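Local coordinates for translation initiation factor eIF2 assembly protein (Schizosaccharomyces pombe, PDB 4ZGP) that acts as an ATP-dependent folding chaperone that binds the gamma subunit of eIF2 and lets it assemble with the alpha and beta subunits, at residues 106-111 and 182-187; 112-117 and 133-138; 204-209 and 284-289. One frame throughout, in Å; residues are numbered along the deposited sequence.

Interaction 1 of 3, residues 106-111 and 182-187; sequences KELGGA and LKEWFP. With ADP (adenosine-5'-diphosphate), chain C.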
# COMPACT_ATOMS: atom_id res chain seq x y z
N LYS A 106 -19.61 3.77 -7.34
CA LYS A 106 -20.24 4.68 -8.29
C LYS A 106 -19.59 6.06 -8.28
O LYS A 106 -19.27 6.63 -9.34
CB LYS A 106 -21.73 4.82 -7.97
CG LYS A 106 -22.43 5.89 -8.79
CD LYS A 106 -23.84 6.17 -8.25
CE LYS A 106 -23.82 6.39 -6.74
NZ LYS A 106 -25.19 6.43 -6.14
N GLU A 107 -19.39 6.59 -7.09
CA GLU A 107 -18.75 7.89 -6.91
C GLU A 107 -17.31 7.95 -7.42
O GLU A 107 -16.79 9.03 -7.71
CB GLU A 107 -18.78 8.27 -5.43
CG GLU A 107 -20.16 8.72 -4.96
CD GLU A 107 -20.27 8.79 -3.45
OE1 GLU A 107 -21.39 8.99 -2.95
OE2 GLU A 107 -19.23 8.63 -2.76
N LEU A 108 -16.65 6.80 -7.53
CA LEU A 108 -15.27 6.75 -8.01
C LEU A 108 -15.22 6.42 -9.50
O LEU A 108 -14.15 6.24 -10.07
CB LEU A 108 -14.46 5.73 -7.19
CG LEU A 108 -14.22 6.15 -5.73
CD1 LEU A 108 -13.69 5.01 -4.88
CD2 LEU A 108 -13.27 7.36 -5.65
N GLY A 109 -16.39 6.35 -10.13
CA GLY A 109 -16.44 6.14 -11.56
C GLY A 109 -16.73 4.72 -12.00
O GLY A 109 -16.58 4.39 -13.18
N GLY A 110 -17.12 3.86 -11.05
CA GLY A 110 -17.53 2.51 -11.39
C GLY A 110 -16.50 1.39 -11.27
O GLY A 110 -16.83 0.23 -11.48
N ALA A 111 -15.26 1.72 -10.93
CA ALA A 111 -14.24 0.68 -10.79
C ALA A 111 -13.24 1.06 -9.69
O ALA A 111 -12.73 2.18 -9.68
CB ALA A 111 -13.52 0.46 -12.11
N LEU A 182 -11.53 2.04 -0.61
CA LEU A 182 -11.80 1.83 -2.02
C LEU A 182 -11.06 2.88 -2.83
O LEU A 182 -11.42 4.06 -2.84
CB LEU A 182 -13.32 1.89 -2.28
CG LEU A 182 -14.11 0.87 -1.46
CD1 LEU A 182 -15.61 1.11 -1.59
CD2 LEU A 182 -13.75 -0.58 -1.86
N LYS A 183 -10.00 2.46 -3.51
CA LYS A 183 -9.26 3.36 -4.39
C LYS A 183 -9.84 3.36 -5.77
O LYS A 183 -10.15 2.30 -6.29
CB LYS A 183 -7.79 2.93 -4.44
CG LYS A 183 -7.21 2.90 -3.03
CD LYS A 183 -5.77 2.53 -3.04
CE LYS A 183 -5.58 1.14 -3.57
NZ LYS A 183 -4.16 1.02 -3.97
N GLU A 184 -9.94 4.53 -6.39
CA GLU A 184 -10.37 4.56 -7.79
C GLU A 184 -9.40 3.74 -8.64
O GLU A 184 -8.20 3.94 -8.57
CB GLU A 184 -10.45 5.98 -8.33
CG GLU A 184 -10.79 6.01 -9.81
CD GLU A 184 -11.32 7.34 -10.27
OE1 GLU A 184 -11.55 8.23 -9.41
OE2 GLU A 184 -11.49 7.50 -11.49
N TRP A 185 -9.94 2.81 -9.42
CA TRP A 185 -9.12 2.01 -10.30
C TRP A 185 -8.66 2.83 -11.49
O TRP A 185 -9.40 3.63 -12.04
CB TRP A 185 -9.87 0.77 -10.78
CG TRP A 185 -9.11 -0.05 -11.79
CD1 TRP A 185 -8.24 -1.07 -11.54
CD2 TRP A 185 -9.16 0.08 -13.21
NE1 TRP A 185 -7.74 -1.58 -12.71
CE2 TRP A 185 -8.29 -0.88 -13.76
CE3 TRP A 185 -9.85 0.94 -14.08
CZ2 TRP A 185 -8.10 -1.02 -15.13
CZ3 TRP A 185 -9.66 0.80 -15.44
CH2 TRP A 185 -8.79 -0.17 -15.95
N PHE A 186 -7.41 2.63 -11.89
CA PHE A 186 -6.95 3.17 -13.15
C PHE A 186 -5.94 2.19 -13.73
O PHE A 186 -5.23 1.50 -13.00
CB PHE A 186 -6.35 4.56 -12.97
CG PHE A 186 -5.27 4.62 -11.94
CD1 PHE A 186 -5.59 4.72 -10.59
CD2 PHE A 186 -3.94 4.54 -12.32
CE1 PHE A 186 -4.58 4.76 -9.63
CE2 PHE A 186 -2.93 4.59 -11.36
CZ PHE A 186 -3.26 4.69 -10.02
N PRO A 187 -5.90 2.08 -15.05
CA PRO A 187 -4.88 1.20 -15.60
C PRO A 187 -3.50 1.81 -15.34
O PRO A 187 -3.31 2.99 -15.62
CB PRO A 187 -5.22 1.16 -17.09
CG PRO A 187 -5.88 2.50 -17.35
CD PRO A 187 -6.65 2.82 -16.09
PB ADP C . 1.10 -2.63 -1.48
O1B ADP C . 1.87 -1.40 -1.04
O2B ADP C . 0.44 -3.39 -0.34
O3B ADP C . 1.89 -3.43 -2.49
PA ADP C . -0.31 -0.89 -3.32
O1A ADP C . 1.03 -0.21 -3.37
O2A ADP C . -1.60 -0.15 -3.01
O3A ADP C . -0.23 -2.12 -2.27
O5' ADP C . -0.50 -1.62 -4.74
C5' ADP C . -0.31 -3.02 -4.92
C4' ADP C . -0.33 -3.22 -6.43
O4' ADP C . -1.68 -3.12 -6.90
C3' ADP C . 0.45 -2.12 -7.12
O3' ADP C . 1.76 -2.58 -7.50
C2' ADP C . -0.37 -1.75 -8.34
O2' ADP C . 0.14 -2.37 -9.52
C1' ADP C . -1.76 -2.29 -8.06
N9 ADP C . -2.64 -1.13 -7.77
C8 ADP C . -2.67 -0.45 -6.60
N7 ADP C . -3.58 0.56 -6.65
C5 ADP C . -4.14 0.54 -7.88
C6 ADP C . -5.18 1.33 -8.59
N6 ADP C . -5.79 2.36 -7.95
N1 ADP C . -5.49 0.98 -9.86
C2 ADP C . -4.88 -0.06 -10.47
N3 ADP C . -3.93 -0.82 -9.89
C4 ADP C . -3.52 -0.58 -8.61
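L108 and A111 pack against L182, E184 and W185 where strand 180-184 runs into the adenine-binding segment of this ATP-grasp fold. Residues 106-111 end helix 95-107. G109, with positive phi, closes it in a Schellman motif and turns the chain toward the strand.

The tight part is built round the buried L108 and A111, with methyls against both side chains and a backbone carbonyl. The CD1 methyl of L108 sits 3.2 Å from the backbone O of L182, and its CD2 faces CB of E184 at 4.1 Å. CB of A111 meets CB of W185 at 3.9 Å. One backbone bond joins the segments here, from W185 N to A111 O. It is nearly straight at N-H, 168°, but the donor lies above the carbonyl plane.

The partly exposed E184 side is more open to solvent, but not loose at every atom. Its CG stands anti to the backbone N (chi1 176°) and the chain stays extended. L108 O sits over the flat face of the carboxylate, 3.0 Å from CD. Both groups are acceptors, so no bond forms there.

The strand's other side serves ADP. K183 turns away from 106-111 and its NZ bonds both N7 of the base and O2A of the alpha-phosphate. E184 O accepts from the adenine N6, while F186 N donates to N1. The F186 ring lies with one face toward N1, offset toward the rim, and its CE1 comes to 3.2 Å from N6. With an alanine here the ring is gone from the amino end, and the base would probably be less firmly placed. W185 also carries a cation-pi contact with K134. On the adenine side of its indole, CD1 comes 3.7 Å from C2 of ADP.

Interaction 2 of 3, residues 112-117 and 133-138; sequences VVPKLN and LKCTTA. With ADP (adenosine-5'-diphosphate), chain C.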
# COMPACT_ATOMS: atom_id res chain seq x y z
N VAL A 112 -13.01 0.13 -8.76
CA VAL A 112 -12.12 0.40 -7.62
C VAL A 112 -11.16 -0.75 -7.31
O VAL A 112 -11.36 -1.89 -7.74
CB VAL A 112 -12.93 0.70 -6.32
CG1 VAL A 112 -13.93 1.82 -6.55
CG2 VAL A 112 -13.63 -0.56 -5.80
N VAL A 113 -10.09 -0.42 -6.58
CA VAL A 113 -9.22 -1.41 -5.96
C VAL A 113 -9.38 -1.32 -4.45
O VAL A 113 -9.18 -0.25 -3.87
CB VAL A 113 -7.73 -1.18 -6.35
CG1 VAL A 113 -6.82 -2.08 -5.53
CG2 VAL A 113 -7.51 -1.43 -7.85
N PRO A 114 -9.80 -2.42 -3.80
CA PRO A 114 -10.06 -2.38 -2.36
C PRO A 114 -8.83 -2.70 -1.53
O PRO A 114 -7.97 -3.43 -2.02
CB PRO A 114 -11.10 -3.48 -2.17
CG PRO A 114 -10.66 -4.52 -3.23
CD PRO A 114 -10.19 -3.70 -4.40
N LYS A 115 -8.75 -2.18 -0.31
CA LYS A 115 -7.71 -2.63 0.64
C LYS A 115 -8.22 -2.34 2.06
O LYS A 115 -9.21 -1.63 2.22
CB LYS A 115 -6.36 -1.93 0.37
CG LYS A 115 -6.37 -0.43 0.58
CD LYS A 115 -5.01 0.24 0.26
CE LYS A 115 -4.01 0.00 1.39
NZ LYS A 115 -2.64 0.56 1.11
N LEU A 116 -7.59 -2.91 3.08
CA LEU A 116 -7.90 -2.47 4.44
C LEU A 116 -6.82 -1.47 4.84
O LEU A 116 -6.30 -0.76 3.98
CB LEU A 116 -8.01 -3.64 5.42
CG LEU A 116 -9.05 -4.72 5.08
CD1 LEU A 116 -9.23 -5.68 6.24
CD2 LEU A 116 -10.40 -4.12 4.66
N ASN A 117 -6.51 -1.38 6.13
CA ASN A 117 -5.70 -0.26 6.58
C ASN A 117 -4.32 -0.25 5.95
O ASN A 117 -3.78 0.82 5.72
CB ASN A 117 -5.55 -0.26 8.11
CG ASN A 117 -6.89 -0.32 8.86
OD1 ASN A 117 -7.75 -1.15 8.56
ND2 ASN A 117 -7.06 0.56 9.85
N LEU A 133 -7.21 -6.65 -10.16
CA LEU A 133 -7.63 -6.09 -8.89
C LEU A 133 -8.88 -5.23 -9.06
O LEU A 133 -9.52 -4.84 -8.09
CB LEU A 133 -6.52 -5.24 -8.26
CG LEU A 133 -5.37 -5.98 -7.57
CD1 LEU A 133 -4.34 -4.98 -7.11
CD2 LEU A 133 -5.91 -6.74 -6.40
N LYS A 134 -9.21 -4.93 -10.31
CA LYS A 134 -10.36 -4.10 -10.63
C LYS A 134 -11.67 -4.71 -10.13
O LYS A 134 -11.98 -5.85 -10.45
CB LYS A 134 -10.43 -3.88 -12.14
CG LYS A 134 -11.52 -2.93 -12.61
CD LYS A 134 -11.49 -2.86 -14.14
CE LYS A 134 -12.38 -1.77 -14.70
NZ LYS A 134 -12.33 -1.76 -16.20
N CYS A 135 -12.42 -3.95 -9.34
CA CYS A 135 -13.69 -4.43 -8.81
C CYS A 135 -14.76 -3.42 -9.19
O CYS A 135 -14.54 -2.22 -9.05
CB CYS A 135 -13.66 -4.59 -7.29
SG CYS A 135 -12.47 -5.80 -6.69
N THR A 136 -15.90 -3.91 -9.67
CA THR A 136 -16.98 -3.01 -10.08
C THR A 136 -18.24 -3.18 -9.24
O THR A 136 -19.18 -2.40 -9.36
CB THR A 136 -17.35 -3.24 -11.56
OG1 THR A 136 -17.69 -4.62 -11.76
CG2 THR A 136 -16.19 -2.87 -12.45
N THR A 137 -18.27 -4.19 -8.39
CA THR A 137 -19.42 -4.41 -7.51
C THR A 137 -18.94 -4.74 -6.11
O THR A 137 -17.76 -5.06 -5.92
CB THR A 137 -20.32 -5.57 -8.00
OG1 THR A 137 -19.63 -6.81 -7.81
CG2 THR A 137 -20.65 -5.42 -9.48
N ALA A 138 -19.84 -4.68 -5.14
CA ALA A 138 -19.46 -5.02 -3.77
C ALA A 138 -19.07 -6.49 -3.66
O ALA A 138 -18.21 -6.87 -2.86
CB ALA A 138 -20.59 -4.69 -2.80
PB ADP C . 1.10 -2.63 -1.48
O1B ADP C . 1.87 -1.40 -1.04
O2B ADP C . 0.44 -3.39 -0.34
O3B ADP C . 1.89 -3.43 -2.49
PA ADP C . -0.31 -0.89 -3.32
O1A ADP C . 1.03 -0.21 -3.37
O2A ADP C . -1.60 -0.15 -3.01
O3A ADP C . -0.23 -2.12 -2.27
O5' ADP C . -0.50 -1.62 -4.74
C5' ADP C . -0.31 -3.02 -4.92
C4' ADP C . -0.33 -3.22 -6.43
O4' ADP C . -1.68 -3.12 -6.90
C3' ADP C . 0.45 -2.12 -7.12
O3' ADP C . 1.76 -2.58 -7.50
C2' ADP C . -0.37 -1.75 -8.34
O2' ADP C . 0.14 -2.37 -9.52
C1' ADP C . -1.76 -2.29 -8.06
N9 ADP C . -2.64 -1.13 -7.77
C8 ADP C . -2.67 -0.45 -6.60
N7 ADP C . -3.58 0.56 -6.65
C5 ADP C . -4.14 0.54 -7.88
C6 ADP C . -5.18 1.33 -8.59
N6 ADP C . -5.79 2.36 -7.95
N1 ADP C . -5.49 0.98 -9.86
C2 ADP C . -4.88 -0.06 -10.47
N3 ADP C . -3.93 -0.82 -9.89
C4 ADP C . -3.52 -0.58 -8.61
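V112 and C135 form a single antiparallel bridge, a hydrogen-bonded pair at the edge of the three-stranded antiparallel sheet that lines the adenine side of the ATP-grasp nucleotide site. The chain at 133-135 meets strand 112-115 here, before helix 138-146 begins. Two bonds make the bridge: V112 N to C135 O and C135 N to V112 O, each 2.8 Å. Both donors lie in the carbonyl plane. The second bond is more bent, with 147° at the hydrogen.

Side chains close in around the bridge. SG of C135 stands anti to its own carbonyl carbon (chi1 -62°), which brings it to CD of P114 at 3.9 Å. CB of L133 meets both methyls of V113, with CG2 at 4.0 Å, and the two side chains meet at a slant.

The next shell surrounds these groups. Strand 180-184 pairs with the strand on its other edge, V113 bonding K183 through the backbone. V141 and L144 of helix 138-146 cover C135. T137 and A138 tie the loop to two helices: T137 OG1, at the N-cap of 138-146, accepts from E140 N, and A138 N bonds E102 of helix 95-107. K115 of the ATP site forms a salt bridge with D258.

V113 and L133 both reach the nucleotide. CG2 of V113 lies 3.7 Å from C6 of the adenine, and CD1 of L133 is 3.3 Å from the ribose O4'.

Interaction 3 of 3, residues 204-209 and 284-289; sequences IAFCQR and MKPEIR. With ADP (adenosine-5'-diphosphate), chain C.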
# COMPACT_ATOMS: atom_id res chain seq x y z
N ILE A 204 17.46 6.99 0.38
CA ILE A 204 18.70 6.23 0.32
C ILE A 204 18.72 5.24 -0.85
O ILE A 204 19.79 4.82 -1.29
CB ILE A 204 18.96 5.48 1.62
CG1 ILE A 204 17.80 4.52 1.94
CG2 ILE A 204 19.17 6.47 2.76
CD1 ILE A 204 18.09 3.53 3.04
N ALA A 205 17.54 4.88 -1.34
CA ALA A 205 17.42 3.85 -2.37
C ALA A 205 16.03 3.82 -2.97
O ALA A 205 15.07 4.13 -2.29
CB ALA A 205 17.74 2.47 -1.80
N PHE A 206 15.94 3.40 -4.24
CA PHE A 206 14.64 3.02 -4.79
C PHE A 206 14.84 2.02 -5.91
O PHE A 206 15.92 1.93 -6.51
CB PHE A 206 13.82 4.24 -5.28
CG PHE A 206 14.33 4.91 -6.55
CD1 PHE A 206 13.90 4.49 -7.81
CD2 PHE A 206 15.15 6.01 -6.47
CE1 PHE A 206 14.33 5.12 -8.96
CE2 PHE A 206 15.58 6.67 -7.63
CZ PHE A 206 15.17 6.23 -8.88
N CYS A 207 13.79 1.23 -6.16
CA CYS A 207 13.87 0.21 -7.18
C CYS A 207 12.57 0.11 -7.91
O CYS A 207 11.52 0.52 -7.42
CB CYS A 207 14.25 -1.16 -6.58
SG CYS A 207 13.13 -1.88 -5.36
N GLN A 208 12.66 -0.41 -9.12
CA GLN A 208 11.51 -0.84 -9.88
C GLN A 208 10.64 -1.78 -9.05
O GLN A 208 11.14 -2.67 -8.33
CB GLN A 208 11.94 -1.53 -11.17
CG GLN A 208 10.79 -1.89 -12.10
CD GLN A 208 11.26 -2.42 -13.44
OE1 GLN A 208 12.45 -2.43 -13.72
NE2 GLN A 208 10.31 -2.85 -14.27
N ARG A 209 9.32 -1.61 -9.15
CA ARG A 209 8.41 -2.34 -8.29
C ARG A 209 8.02 -3.71 -8.84
O ARG A 209 7.82 -4.65 -8.07
CB ARG A 209 7.15 -1.51 -8.03
CG ARG A 209 7.14 -0.90 -6.66
CD ARG A 209 6.19 -1.63 -5.73
NE ARG A 209 4.94 -0.89 -5.60
CZ ARG A 209 3.85 -1.36 -5.00
NH1 ARG A 209 2.77 -0.61 -4.92
NH2 ARG A 209 3.85 -2.58 -4.47
N MET A 284 24.78 11.34 -0.88
CA MET A 284 24.15 12.38 -1.68
C MET A 284 23.41 11.80 -2.88
O MET A 284 22.67 12.51 -3.57
CB MET A 284 25.19 13.40 -2.14
CG MET A 284 26.10 13.92 -1.03
SD MET A 284 25.21 14.68 0.35
CE MET A 284 26.57 15.06 1.45
N LYS A 285 23.63 10.51 -3.14
CA LYS A 285 22.97 9.84 -4.25
C LYS A 285 22.25 8.60 -3.72
O LYS A 285 22.81 7.86 -2.92
CB LYS A 285 23.97 9.45 -5.33
N PRO A 286 20.99 8.39 -4.13
CA PRO A 286 20.39 7.13 -3.70
C PRO A 286 20.89 5.98 -4.55
O PRO A 286 21.25 6.21 -5.71
CB PRO A 286 18.89 7.36 -3.94
CG PRO A 286 18.87 8.27 -5.13
CD PRO A 286 20.05 9.22 -4.90
N GLU A 287 20.86 4.76 -4.01
CA GLU A 287 21.08 3.58 -4.83
C GLU A 287 19.85 3.33 -5.68
O GLU A 287 18.74 3.41 -5.18
CB GLU A 287 21.36 2.34 -3.99
CG GLU A 287 22.79 2.22 -3.52
CD GLU A 287 23.14 0.82 -3.04
OE1 GLU A 287 22.63 -0.17 -3.62
OE2 GLU A 287 23.91 0.71 -2.07
N ILE A 288 20.04 3.01 -6.95
CA ILE A 288 18.90 2.76 -7.82
C ILE A 288 19.02 1.39 -8.45
O ILE A 288 20.05 1.07 -9.05
CB ILE A 288 18.81 3.82 -8.90
CG1 ILE A 288 18.72 5.21 -8.26
CG2 ILE A 288 17.63 3.53 -9.83
CD1 ILE A 288 18.89 6.35 -9.26
N ARG A 289 18.00 0.55 -8.30
CA ARG A 289 18.04 -0.75 -8.96
C ARG A 289 16.86 -0.98 -9.87
O ARG A 289 15.72 -0.71 -9.52
CB ARG A 289 18.12 -1.87 -7.94
CG ARG A 289 19.45 -1.87 -7.23
CD ARG A 289 19.56 -2.97 -6.23
NE ARG A 289 20.79 -2.77 -5.46
CZ ARG A 289 21.15 -3.50 -4.42
NH1 ARG A 289 20.39 -4.51 -4.01
NH2 ARG A 289 22.28 -3.21 -3.78
PB ADP C . 1.10 -2.63 -1.48
O1B ADP C . 1.87 -1.40 -1.04
O2B ADP C . 0.44 -3.39 -0.34
O3B ADP C . 1.89 -3.43 -2.49
PA ADP C . -0.31 -0.89 -3.32
O1A ADP C . 1.03 -0.21 -3.37
O2A ADP C . -1.60 -0.15 -3.01
O3A ADP C . -0.23 -2.12 -2.27
O5' ADP C . -0.50 -1.62 -4.74
C5' ADP C . -0.31 -3.02 -4.92
C4' ADP C . -0.33 -3.22 -6.43
O4' ADP C . -1.68 -3.12 -6.90
C3' ADP C . 0.45 -2.12 -7.12
O3' ADP C . 1.76 -2.58 -7.50
C2' ADP C . -0.37 -1.75 -8.34
O2' ADP C . 0.14 -2.37 -9.52
C1' ADP C . -1.76 -2.29 -8.06
N9 ADP C . -2.64 -1.13 -7.77
C8 ADP C . -2.67 -0.45 -6.60
N7 ADP C . -3.58 0.56 -6.65
C5 ADP C . -4.14 0.54 -7.88
C6 ADP C . -5.18 1.33 -8.59
N6 ADP C . -5.79 2.36 -7.95
N1 ADP C . -5.49 0.98 -9.86
C2 ADP C . -4.88 -0.06 -10.47
N3 ADP C . -3.93 -0.82 -9.89
C4 ADP C . -3.52 -0.58 -8.61
O HOH W 1 22.37 5.80 -0.54
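F206 loses the most surface in this contact, followed by R289 and E287. The F206 ring and I288 lie side by side, pointing the same way from their strands. CG2 of I288 sits over one ring face, 4.1 Å from the centroid, in a CH-pi contact. CG1 of I288 comes to 3.5 Å from CE2 of F206. The ring gets there because CG takes the position between the backbone N and the carbonyl carbon (chi1 72°). I221 and I228 of helix 221-233 extend this apolar layer, touching I288 and F206 respectively.

Both the N and the O of F206 are bonded to the neighbouring strand. Its N donates to E287 O at 3.0 Å, nearly end-on to the carbonyl. Its O accepts from R289 N at 3.1 Å. These bonds belong to a parallel pairing in which strand 287-289 edges the five-stranded mixed sheet, next to strand 202-208. The two short axes are 4.8 Å apart and 10° from parallel. E287 N to I204 O and Q208 N to R289 O complete the pairing. A water bridges I204 O and K285 O.

E287 and R289 lie on the sheet face shared with A205 and C207. Their CB atoms lie beside those of A205 and C207, each 4.2 Å away, but their charged ends lead away. R289 NH2 and E287 OE1 form a salt bridge of 3.1 Å whose hydrogen bond is weak, 128° at the hydrogen. The arginine has further partners, E275 through NH2 and L270 O through NH1.

Past the strand, R209 turns to ADP. In one of its two deposited conformers, NH2 donates to O3B of the beta-phosphate at 2.9 Å, and E193 and D246 form salt bridges with NH1.

In the fold
Interactions 1 and 2 adjoin, with centres about 8 Å apart. They share one antiparallel sheet: V113 N and K183 O, 2.7 Å apart, link strands 112-115 and 180-184. Along the chain, the segments of interaction 2 fall between those of interaction 1. Interaction 3 follows later and belongs to the mixed sheet. Its centre is about 31 Å from that of interaction 1 and about 30 Å from that of interaction 2, with nearest atoms about 7 and 8 Å away. ADP spans this gap. Interaction 1 bonds the base and, through K183, the alpha-phosphate. Interaction 2 packs against base and ribose. R209 of interaction 3, in one of two conformers, reaches the phosphates from the mixed-sheet side.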